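Local structure of MW1564 protein (Staphylococcus aureus, 3NTV) at residues I148-A153 / Q202-W207. The protein probably transfers a methyl group from S-adenosylmethionine to a hydroxyl oxygen of its substrate, as in the caffeoyl-CoA O-methyltransferase family. Residues are numbered along the deposited sequence; the frame is centred on the assembly and turned at random.
Sequences IDAAKA and QDYNEW
Ala150 sets its methyl group over one face of the Tyr204 ring. The touch is near the root of the ring: Ala150 CB lies 3.9 Å from Tyr204 CD2 and 4.2 Å from Tyr204 CG. Both side chains leave their backbones toward the other segment, and Ala150 CA and Tyr204 CA are 6.7 Å apart. Tyr204 CG stands anti to the backbone N (chi1 177°), which carries the ring out from helix 192-209 and past Ala150, to reach the strands of the sheet. The hydroxyl thus arrives beside Ile148, with Ile148 CG2 at a loose 4.5 Å from Tyr204 OH. Tyr204 is buried, and its OH is hydrogen-bonded to Thr174 OG1 on the neighbouring strand 170-175. The hydroxyl end of the side chain is thus held by a hydrogen bond, while one ring face near CG and CD2 rests on the Ala150 methyl. At the ring edge, in its plane, lies Asn205 OD1.

The fold is the Rossmann-like methyltransferase type, with a mixed seven-stranded sheet flanked by helices. Here the C-terminal end of strand 143-149 and the turn after it meet helix 192-209. Asp149 to Lys152 form a type I beta turn, closed by Lys152 N to Asp149 O at 3.2 Å. Asp149 points away from the helix, and its OD1 accepts from Ala151 N at 2.9 Å, an Asx turn. These two bonds tie down the backbone on which Ala150 is carried. On the helix side, Asn205 ND2 bonds to Val177 O and to Tyr28 OH of the second subunit, so this helix also reaches the dimer interface.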
loop_
_atom_site.group_PDB
_atom_site.type_symbol
_atom_site.label_atom_id
_atom_site.label_comp_id
_atom_site.label_asym_id
_atom_site.label_seq_id
_atom_site.Cartn_x
_atom_site.Cartn_y
_atom_site.Cartn_z
ATOM N N ILE A 148 2.563 -14.025 5.104
ATOM C CA ILE A 148 2.253 -14.592 6.433
ATOM C C ILE A 148 1.086 -13.851 7.102
ATOM O O ILE A 148 0.846 -12.686 6.807
ATOM C CB ILE A 148 3.546 -14.448 7.311
ATOM C CG1 ILE A 148 4.693 -15.319 6.787
ATOM C CG2 ILE A 148 3.309 -14.766 8.801
ATOM C CD1 ILE A 148 6.119 -14.801 7.368
ATOM N N ASP A 149 0.382 -14.523 8.023
ATOM C CA ASP A 149 -0.652 -13.920 8.859
ATOM C C ASP A 149 -0.032 -13.815 10.260
ATOM O O ASP A 149 0.395 -14.834 10.813
ATOM C CB ASP A 149 -1.912 -14.777 8.851
ATOM C CG ASP A 149 -3.099 -14.285 9.668
ATOM O OD1 ASP A 149 -2.888 -13.817 10.811
ATOM O OD2 ASP A 149 -4.245 -14.434 9.197
ATOM N N ALA A 150 0.059 -12.589 10.828
ATOM C CA ALA A 150 0.702 -12.393 12.143
ATOM C C ALA A 150 0.069 -13.204 13.274
ATOM O O ALA A 150 0.735 -13.493 14.265
ATOM C CB ALA A 150 0.671 -10.927 12.525
ATOM N N ALA A 151 -1.211 -13.514 13.147
ATOM C CA ALA A 151 -1.949 -14.210 14.204
ATOM C C ALA A 151 -1.967 -15.737 14.075
ATOM O O ALA A 151 -2.381 -16.410 15.020
ATOM C CB ALA A 151 -3.367 -13.684 14.250
ATOM N N LYS A 152 -1.532 -16.278 12.919
ATOM C CA LYS A 152 -1.545 -17.713 12.634
ATOM C C LYS A 152 -0.397 -18.472 13.266
ATOM O O LYS A 152 0.759 -18.348 12.853
ATOM C CB LYS A 152 -1.614 -17.983 11.114
ATOM C CG LYS A 152 -3.003 -17.842 10.504
ATOM C CD LYS A 152 -3.008 -18.355 9.040
ATOM C CE LYS A 152 -4.134 -17.767 8.218
ATOM N NZ LYS A 152 -3.992 -18.103 6.776
ATOM N N ALA A 153 -0.718 -19.310 14.271
ATOM C CA ALA A 153 0.282 -20.152 14.919
ATOM C C ALA A 153 1.568 -19.410 15.334
ATOM O O ALA A 153 1.476 -18.300 15.872
ATOM C CB ALA A 153 0.570 -21.404 14.068
ATOM N N GLN A 202 0.804 -8.109 18.737
ATOM C CA GLN A 202 1.585 -6.979 19.233
ATOM C C GLN A 202 3.043 -7.345 19.402
ATOM O O GLN A 202 3.901 -6.547 19.003
ATOM C CB GLN A 202 0.990 -6.405 20.523
ATOM C CG GLN A 202 -0.362 -5.697 20.300
ATOM C CD GLN A 202 -1.005 -5.208 21.592
ATOM O OE1 GLN A 202 -2.009 -4.481 21.573
ATOM N NE2 GLN A 202 -0.525 -5.669 22.733
ATOM N N ASP A 203 3.340 -8.543 19.980
ATOM C CA ASP A 203 4.718 -9.024 20.122
ATOM C C ASP A 203 5.385 -9.160 18.740
ATOM O O ASP A 203 6.533 -8.762 18.574
ATOM C CB ASP A 203 4.764 -10.371 20.866
ATOM C CG ASP A 203 4.462 -10.254 22.350
ATOM O OD1 ASP A 203 4.357 -9.101 22.852
ATOM O OD2 ASP A 203 4.331 -11.306 23.012
ATOM N N TYR A 204 4.665 -9.740 17.761
ATOM C CA TYR A 204 5.179 -9.898 16.394
ATOM C C TYR A 204 5.547 -8.542 15.803
ATOM O O TYR A 204 6.638 -8.410 15.264
ATOM C CB TYR A 204 4.135 -10.610 15.500
ATOM C CG TYR A 204 4.562 -10.760 14.055
ATOM C CD1 TYR A 204 5.190 -11.920 13.611
ATOM C CD2 TYR A 204 4.361 -9.732 13.138
ATOM C CE1 TYR A 204 5.587 -12.065 12.278
ATOM C CE2 TYR A 204 4.758 -9.865 11.804
ATOM C CZ TYR A 204 5.352 -11.043 11.376
ATOM O OH TYR A 204 5.723 -11.225 10.062
ATOM N N ASN A 205 4.643 -7.562 15.879
ATOM C CA ASN A 205 4.899 -6.220 15.322
ATOM C C ASN A 205 6.152 -5.559 15.901
ATOM O O ASN A 205 6.979 -5.039 15.154
ATOM C CB ASN A 205 3.687 -5.327 15.471
ATOM C CG ASN A 205 2.500 -5.812 14.675
ATOM O OD1 ASN A 205 2.625 -6.624 13.730
ATOM N ND2 ASN A 205 1.322 -5.384 15.072
ATOM N N GLU A 206 6.295 -5.597 17.237
ATOM C CA GLU A 206 7.454 -5.013 17.922
ATOM C C GLU A 206 8.729 -5.734 17.527
ATOM O O GLU A 206 9.748 -5.094 17.327
ATOM C CB GLU A 206 7.274 -5.091 19.448
ATOM C CG GLU A 206 6.169 -4.212 20.000
ATOM C CD GLU A 206 6.433 -2.717 20.089
ATOM O OE1 GLU A 206 5.448 -1.964 20.256
ATOM O OE2 GLU A 206 7.611 -2.298 20.008
ATOM N N TRP A 207 8.686 -7.063 17.430
ATOM C CA TRP A 207 9.860 -7.847 17.072
ATOM C C TRP A 207 10.254 -7.538 15.604
ATOM O O TRP A 207 11.434 -7.374 15.299
ATOM C CB TRP A 207 9.533 -9.329 17.267
ATOM C CG TRP A 207 10.572 -10.268 16.758
ATOM C CD1 TRP A 207 11.665 -10.730 17.431
ATOM C CD2 TRP A 207 10.585 -10.906 15.477
ATOM N NE1 TRP A 207 12.371 -11.606 16.639
ATOM C CE2 TRP A 207 11.712 -11.754 15.442
ATOM C CE3 TRP A 207 9.726 -10.869 14.360
ATOM C CZ2 TRP A 207 12.026 -12.533 14.323
ATOM C CZ3 TRP A 207 10.028 -11.654 13.261
ATOM C CH2 TRP A 207 11.177 -12.457 13.240
#